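Local coordinates for 182aa long hypothetical protein (Pyrococcus horikoshii, PDB 2GAN), which is of unknown function but is probably an acetyltransferase of the GNAT family, transferring an acetyl group from acetyl-coenzyme A to an unidentified acceptor, at residues E65-Y70 with A83-R88; G107-F112 with T126-A131. All blocks are in the same frame, centred on the assembly; numbering follows the deposited sequence.

Overall arrangement
Contact 1 and contact 2 are both largely buried, with centres about 10 Å apart, and they belong to one mixed sheet in which strands 78-85 and 106-114 are neighbours. Contact 1 works along the sheet: backbone and carboxylate hydrogen bonds pair the open end of the hairpin of strands 68-74 and 78-85, with Lys-87 at the exposed end. Contact 2 works across the sheet, setting helix 123-137 on one face of strand 106-114 through apolar side chains alone, without a hydrogen bond between its segments. Val-85 joins the two through its carbonyl O, probably hydrogen-bonded to Leu-108 N, and the Tyr-70 and Phe-130 rings meet edge-to-face.

Contact 1: E65-Y70 with A83-R88; sequences EFDELY and ALVYKR
Glu-65 meets Val-85 with its backbone O, 3.4 Å from Val-85 CG2, while its CG passes the same methyl at a slant. Phe-66 turns a ring face to Ala-83, whose CB stands 3.6 Å from the ring centroid, only 6° off the normal, a CH-pi contact; Val-85 CG2 touches the ring edge. Asp-67 ties the two segments together at the open end of the hairpin. Its OD2 accepts two backbone bonds, 2.8 Å from Tyr-86 N on the anti lone pair and 2.8 Å from Lys-87 N, which comes from above the carboxylate plane in a nearly straight bond (173°). These two bonds fix the turn of the carboxylate, and Asp-67 CB lies over a face of the Tyr-86 ring. A classic beta bulge sets Asp-67 and Glu-68 against the single Leu-84, whose O takes both their N-H groups, 3.0 Å from Asp-67 N and 3.3 Å from Glu-68 N; Leu-84 N donates back to Glu-68 O. Glu-68 reaches out extended and is held by two phenols, OE1 2.5 Å from Tyr-86 OH and OE2 2.7 Å from Tyr-70 OH, one hydroxyl coming to each face of the carboxylate, both well out of its plane. Tyr-86 meets it because chi1 of 60° sets its CG between backbone N and carbonyl carbon, with the ring upright to the carboxylate. With an alanine for Glu-68, both tyrosine hydroxyls would probably lose their shared acceptor and Arg-134 its salt-bridge mate. Leu-69 and Ala-83 form the non-hydrogen-bonded antiparallel pair beyond the bulge, and Tyr-70 offers its ring edge to Leu-84 CD1. Tyr-70 and Leu-84 pack against helix 123-137, whereas Phe-66 and Leu-69 touch helix 47-65 on the other face; strand 106-114 continues the sheet beside Ala-83 and Val-85.

Contact 2: G107-F112 with T126-A131; sequences GLIEFF and TLLEFA. With SO4 (sulfate ion), chain D.
Phe-112 swings its ring toward Leu-127 and Leu-128 because its CG lies anti to the backbone N (chi1 177°), which carries the aromatic tip to the helix although CB itself does not point there. Ile-109 arrives differently: an extended chi2 of 174° sends CD1 straight out to Ala-131. That methyl ends 3.9 Å from Ala-131 CB and, more loosely, 4.4 Å from Leu-128 CD1. On the ring, CE2 lies 4.0 Å from Leu-127 CB and CZ 4.0 Å from Leu-128 CB; both methylenes approach obliquely, and the Leu-128 side chain crosses the phenylalanine at about a right angle. The helix thus presents two adjacent residues and one a turn further on, and the strand answers with two. No hydrogen bond crosses; the interposed side chains keep the strand and helix axes 10.3 Å apart, and they run nearly antiparallel, at 159°. The strand side chains that meet the helix are three residues apart because Phe-111, in a left-handed backbone conformation, breaks the alternation and turns its ring to helix 47-65. On that other face Phe-111 N donates to sulfate O4 at 2.8 Å, and Arg-61 also binds the ion. Leu-128 packs on Lys-160 of the second subunit, and Phe-112 O accepts a bond from Tyr-153 of the same neighbour. The helix begins within a Gln-x-x-Gly-x-Gly sequence, the signature whose backbone in GNAT enzymes binds the pyrophosphate of acetyl-coenzyme A and probably does so here. Strand 106-114, helix 123-137 and strand 141-146 form a beta-alpha-beta unit, and the irregular strand is consistent with the bulged central strand of the GNAT fold.

Contact 1: E65-Y70 with A83-R88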
loop_
_atom_site.group_PDB
_atom_site.type_symbol
_atom_site.label_atom_id
_atom_site.label_comp_id
_atom_site.label_asym_id
_atom_site.label_seq_id
_atom_site.Cartn_x
_atom_site.Cartn_y
_atom_site.Cartn_z
ATOM N N GLU A 65 -10.512 6.281 24.026
ATOM C CA GLU A 65 -10.055 7.032 22.866
ATOM C C GLU A 65 -11.114 7.633 21.943
ATOM O O GLU A 65 -11.131 8.840 21.731
ATOM C CB GLU A 65 -9.069 6.173 22.063
ATOM C CG GLU A 65 -8.489 6.851 20.827
ATOM C CD GLU A 65 -7.161 6.244 20.405
ATOM O OE1 GLU A 65 -6.840 6.268 19.197
ATOM O OE2 GLU A 65 -6.426 5.755 21.293
ATOM N N PHE A 66 -12.001 6.811 21.399
ATOM C CA PHE A 66 -13.030 7.311 20.479
ATOM C C PHE A 66 -14.069 8.233 21.132
ATOM O O PHE A 66 -14.669 7.888 22.153
ATOM C CB PHE A 66 -13.741 6.127 19.810
ATOM C CG PHE A 66 -12.832 5.261 18.970
ATOM C CD1 PHE A 66 -13.261 4.012 18.529
ATOM C CD2 PHE A 66 -11.554 5.694 18.612
ATOM C CE1 PHE A 66 -12.434 3.202 17.750
ATOM C CE2 PHE A 66 -10.716 4.892 17.829
ATOM C CZ PHE A 66 -11.159 3.646 17.398
ATOM N N ASP A 67 -14.278 9.412 20.552
ATOM C CA ASP A 67 -15.268 10.350 21.087
ATOM C C ASP A 67 -16.601 10.129 20.362
ATOM O O ASP A 67 -17.676 10.372 20.919
ATOM C CB ASP A 67 -14.790 11.798 20.920
ATOM C CG ASP A 67 -13.603 12.131 21.823
ATOM O OD1 ASP A 67 -13.661 11.822 23.038
ATOM O OD2 ASP A 67 -12.615 12.707 21.325
ATOM N N GLU A 68 -16.509 9.663 19.114
ATOM C CA GLU A 68 -17.671 9.349 18.293
ATOM C C GLU A 68 -17.296 8.235 17.326
ATOM O O GLU A 68 -16.256 8.299 16.667
ATOM C CB GLU A 68 -18.135 10.576 17.509
ATOM C CG GLU A 68 -18.584 11.716 18.389
ATOM C CD GLU A 68 -19.199 12.869 17.608
ATOM O OE1 GLU A 68 -19.593 13.859 18.252
ATOM O OE2 GLU A 68 -19.291 12.798 16.366
ATOM N N LEU A 69 -18.132 7.202 17.268
ATOM C CA LEU A 69 -17.905 6.071 16.374
ATOM C C LEU A 69 -19.057 5.976 15.382
ATOM O O LEU A 69 -20.221 5.926 15.766
ATOM C CB LEU A 69 -17.819 4.757 17.161
ATOM C CG LEU A 69 -17.815 3.490 16.285
ATOM C CD1 LEU A 69 -16.586 3.515 15.380
ATOM C CD2 LEU A 69 -17.811 2.236 17.150
ATOM N N TYR A 70 -18.724 5.944 14.102
ATOM C CA TYR A 70 -19.733 5.850 13.071
ATOM C C TYR A 70 -19.519 4.575 12.284
ATOM O O TYR A 70 -18.393 4.103 12.141
ATOM C CB TYR A 70 -19.662 7.079 12.162
ATOM C CG TYR A 70 -20.099 8.350 12.853
ATOM C CD1 TYR A 70 -21.450 8.660 12.993
ATOM C CD2 TYR A 70 -19.163 9.237 13.382
ATOM C CE1 TYR A 70 -21.862 9.827 13.644
ATOM C CE2 TYR A 70 -19.563 10.404 14.032
ATOM C CZ TYR A 70 -20.915 10.694 14.161
ATOM O OH TYR A 70 -21.304 11.854 14.801
ATOM N N ALA A 83 -14.049 6.571 13.074
ATOM C CA ALA A 83 -14.055 7.175 14.396
ATOM C C ALA A 83 -13.476 8.577 14.434
ATOM O O ALA A 83 -12.564 8.907 13.675
ATOM C CB ALA A 83 -13.266 6.281 15.361
ATOM N N LEU A 84 -14.000 9.397 15.338
ATOM C CA LEU A 84 -13.517 10.765 15.505
ATOM C C LEU A 84 -12.982 10.987 16.907
ATOM O O LEU A 84 -13.586 10.543 17.889
ATOM C CB LEU A 84 -14.647 11.749 15.274
ATOM C CG LEU A 84 -15.329 11.542 13.928
ATOM C CD1 LEU A 84 -16.470 12.545 13.798
ATOM C CD2 LEU A 84 -14.309 11.696 12.807
ATOM N N VAL A 85 -11.850 11.675 16.995
ATOM C CA VAL A 85 -11.253 12.002 18.277
ATOM C C VAL A 85 -11.021 13.499 18.271
ATOM O O VAL A 85 -10.294 14.013 17.421
ATOM C CB VAL A 85 -9.901 11.273 18.516
ATOM C CG1 VAL A 85 -9.281 11.750 19.818
ATOM C CG2 VAL A 85 -10.130 9.762 18.589
ATOM N N TYR A 86 -11.656 14.199 19.207
ATOM C CA TYR A 86 -11.524 15.653 19.278
ATOM C C TYR A 86 -11.646 16.254 20.690
ATOM O O TYR A 86 -11.411 17.446 20.868
ATOM C CB TYR A 86 -12.557 16.292 18.340
ATOM C CG TYR A 86 -13.982 15.942 18.693
ATOM C CD1 TYR A 86 -14.677 16.660 19.672
ATOM C CD2 TYR A 86 -14.623 14.860 18.085
ATOM C CE1 TYR A 86 -15.977 16.305 20.038
ATOM C CE2 TYR A 86 -15.922 14.497 18.442
ATOM C CZ TYR A 86 -16.590 15.220 19.417
ATOM O OH TYR A 86 -17.867 14.863 19.769
ATOM N N LYS A 87 -11.998 15.442 21.688
ATOM C CA LYS A 87 -12.132 15.946 23.060
ATOM C C LYS A 87 -10.804 15.980 23.810
ATOM O O LYS A 87 -10.324 14.953 24.294
ATOM C CB LYS A 87 -13.107 15.103 23.875
ATOM C CG LYS A 87 -14.523 15.084 23.358
ATOM C CD LYS A 87 -15.420 14.291 24.295
ATOM C CE LYS A 87 -16.737 13.938 23.627
ATOM N NZ LYS A 87 -17.457 15.124 23.105
ATOM N N ARG A 88 -10.237 17.178 23.919
ATOM C CA ARG A 88 -8.970 17.404 24.605
ATOM C C ARG A 88 -7.860 16.464 24.132
ATOM O O ARG A 88 -7.399 15.599 24.878
ATOM C CB ARG A 88 -9.163 17.281 26.123
ATOM C CG ARG A 88 -9.107 18.625 26.882
ATOM C CD ARG A 88 -10.440 19.381 26.892
ATOM N NE ARG A 88 -10.947 19.674 25.553
ATOM C CZ ARG A 88 -10.335 20.462 24.678
ATOM N NH1 ARG A 88 -9.187 21.047 25.000
ATOM N NH2 ARG A 88 -10.864 20.652 23.475
#

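Contact 2: G107-F112 with T126-A131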
loop_
_atom_site.group_PDB
_atom_site.type_symbol
_atom_site.label_atom_id
_atom_site.label_comp_id
_atom_site.label_asym_id
_atom_site.label_seq_id
_atom_site.Cartn_x
_atom_site.Cartn_y
_atom_site.Cartn_z
ATOM N N GLY A 107 -8.745 17.857 14.915
ATOM C CA GLY A 107 -9.736 16.799 14.879
ATOM C C GLY A 107 -9.098 15.567 14.257
ATOM O O GLY A 107 -8.526 15.642 13.169
ATOM N N LEU A 108 -9.200 14.433 14.945
ATOM C CA LEU A 108 -8.607 13.184 14.474
ATOM C C LEU A 108 -9.603 12.187 13.888
ATOM O O LEU A 108 -10.657 11.932 14.464
ATOM C CB LEU A 108 -7.862 12.504 15.627
ATOM C CG LEU A 108 -6.442 12.912 16.008
ATOM C CD1 LEU A 108 -6.177 14.356 15.691
ATOM C CD2 LEU A 108 -6.224 12.615 17.477
ATOM N N ILE A 109 -9.254 11.629 12.733
ATOM C CA ILE A 109 -10.072 10.616 12.086
ATOM C C ILE A 109 -9.236 9.347 12.100
ATOM O O ILE A 109 -8.044 9.388 11.810
ATOM C CB ILE A 109 -10.393 10.985 10.621
ATOM C CG1 ILE A 109 -11.472 12.079 10.595
ATOM C CG2 ILE A 109 -10.830 9.731 9.844
ATOM C CD1 ILE A 109 -11.777 12.636 9.214
ATOM N N GLU A 110 -9.851 8.229 12.459
ATOM C CA GLU A 110 -9.144 6.957 12.494
ATOM C C GLU A 110 -10.156 5.823 12.477
ATOM O O GLU A 110 -11.365 6.061 12.350
ATOM C CB GLU A 110 -8.241 6.877 13.742
ATOM C CG GLU A 110 -8.929 7.062 15.090
ATOM C CD GLU A 110 -7.939 7.328 16.243
ATOM O OE1 GLU A 110 -8.322 7.132 17.413
ATOM O OE2 GLU A 110 -6.787 7.741 15.991
ATOM N N PHE A 111 -9.670 4.588 12.567
ATOM C CA PHE A 111 -10.564 3.434 12.573
ATOM C C PHE A 111 -11.470 3.494 11.341
ATOM O O PHE A 111 -12.664 3.201 11.419
ATOM C CB PHE A 111 -11.402 3.469 13.852
ATOM C CG PHE A 111 -11.936 2.138 14.269
ATOM C CD1 PHE A 111 -13.302 1.898 14.284
ATOM C CD2 PHE A 111 -11.076 1.146 14.726
ATOM C CE1 PHE A 111 -13.811 0.691 14.757
ATOM C CE2 PHE A 111 -11.568 -0.063 15.201
ATOM C CZ PHE A 111 -12.934 -0.293 15.221
ATOM N N PHE A 112 -10.879 3.887 10.212
ATOM C CA PHE A 112 -11.580 4.025 8.937
ATOM C C PHE A 112 -11.348 2.788 8.089
ATOM O O PHE A 112 -10.262 2.596 7.563
ATOM C CB PHE A 112 -11.039 5.239 8.175
ATOM C CG PHE A 112 -11.641 5.434 6.802
ATOM C CD1 PHE A 112 -10.875 5.981 5.771
ATOM C CD2 PHE A 112 -12.967 5.117 6.545
ATOM C CE1 PHE A 112 -11.419 6.210 4.504
ATOM C CE2 PHE A 112 -13.525 5.342 5.276
ATOM C CZ PHE A 112 -12.744 5.890 4.257
ATOM N N THR A 126 -18.529 7.846 1.482
ATOM C CA THR A 126 -19.647 8.298 2.306
ATOM C C THR A 126 -19.218 8.471 3.751
ATOM O O THR A 126 -19.557 9.467 4.403
ATOM C CB THR A 126 -20.812 7.281 2.255
ATOM O OG1 THR A 126 -21.391 7.285 0.947
ATOM C CG2 THR A 126 -21.883 7.618 3.289
ATOM N N LEU A 127 -18.488 7.487 4.263
ATOM C CA LEU A 127 -18.017 7.565 5.630
ATOM C C LEU A 127 -17.074 8.754 5.789
ATOM O O LEU A 127 -17.340 9.651 6.589
ATOM C CB LEU A 127 -17.317 6.258 6.028
ATOM C CG LEU A 127 -18.261 5.088 6.341
ATOM C CD1 LEU A 127 -17.459 3.833 6.634
ATOM C CD2 LEU A 127 -19.126 5.452 7.547
ATOM N N LEU A 128 -15.998 8.783 5.005
ATOM C CA LEU A 128 -15.014 9.863 5.091
ATOM C C LEU A 128 -15.668 11.244 4.981
ATOM O O LEU A 128 -15.423 12.119 5.816
ATOM C CB LEU A 128 -13.939 9.692 4.010
ATOM C CG LEU A 128 -12.672 10.551 4.117
ATOM C CD1 LEU A 128 -12.022 10.379 5.493
ATOM C CD2 LEU A 128 -11.701 10.144 3.021
ATOM N N GLU A 129 -16.502 11.435 3.959
ATOM C CA GLU A 129 -17.196 12.705 3.775
ATOM C C GLU A 129 -17.983 13.057 5.033
ATOM O O GLU A 129 -17.948 14.190 5.509
ATOM C CB GLU A 129 -18.151 12.629 2.579
ATOM C CG GLU A 129 -19.101 13.822 2.480
ATOM C CD GLU A 129 -20.086 13.705 1.324
ATOM O OE1 GLU A 129 -20.817 12.684 1.256
ATOM O OE2 GLU A 129 -20.128 14.643 0.489
ATOM N N PHE A 130 -18.708 12.085 5.570
ATOM C CA PHE A 130 -19.483 12.335 6.779
ATOM C C PHE A 130 -18.562 12.769 7.924
ATOM O O PHE A 130 -18.847 13.734 8.619
ATOM C CB PHE A 130 -20.255 11.077 7.178
ATOM C CG PHE A 130 -21.153 11.264 8.365
ATOM C CD1 PHE A 130 -20.655 11.146 9.655
ATOM C CD2 PHE A 130 -22.500 11.567 8.193
ATOM C CE1 PHE A 130 -21.487 11.318 10.760
ATOM C CE2 PHE A 130 -23.340 11.742 9.292
ATOM C CZ PHE A 130 -22.828 11.618 10.579
ATOM N N ALA A 131 -17.447 12.057 8.090
ATOM C CA ALA A 131 -16.483 12.336 9.147
ATOM C C ALA A 131 -15.842 13.710 9.022
ATOM O O ALA A 131 -15.696 14.429 10.009
ATOM C CB ALA A 131 -15.402 11.260 9.165
HETATM S S SO4 D . -6.227 3.238 13.032
HETATM O O1 SO4 D . -6.722 2.454 11.882
HETATM O O2 SO4 D . -5.539 4.460 12.557
HETATM O O3 SO4 D . -5.280 2.404 13.794
HETATM O O4 SO4 D . -7.358 3.629 13.886
#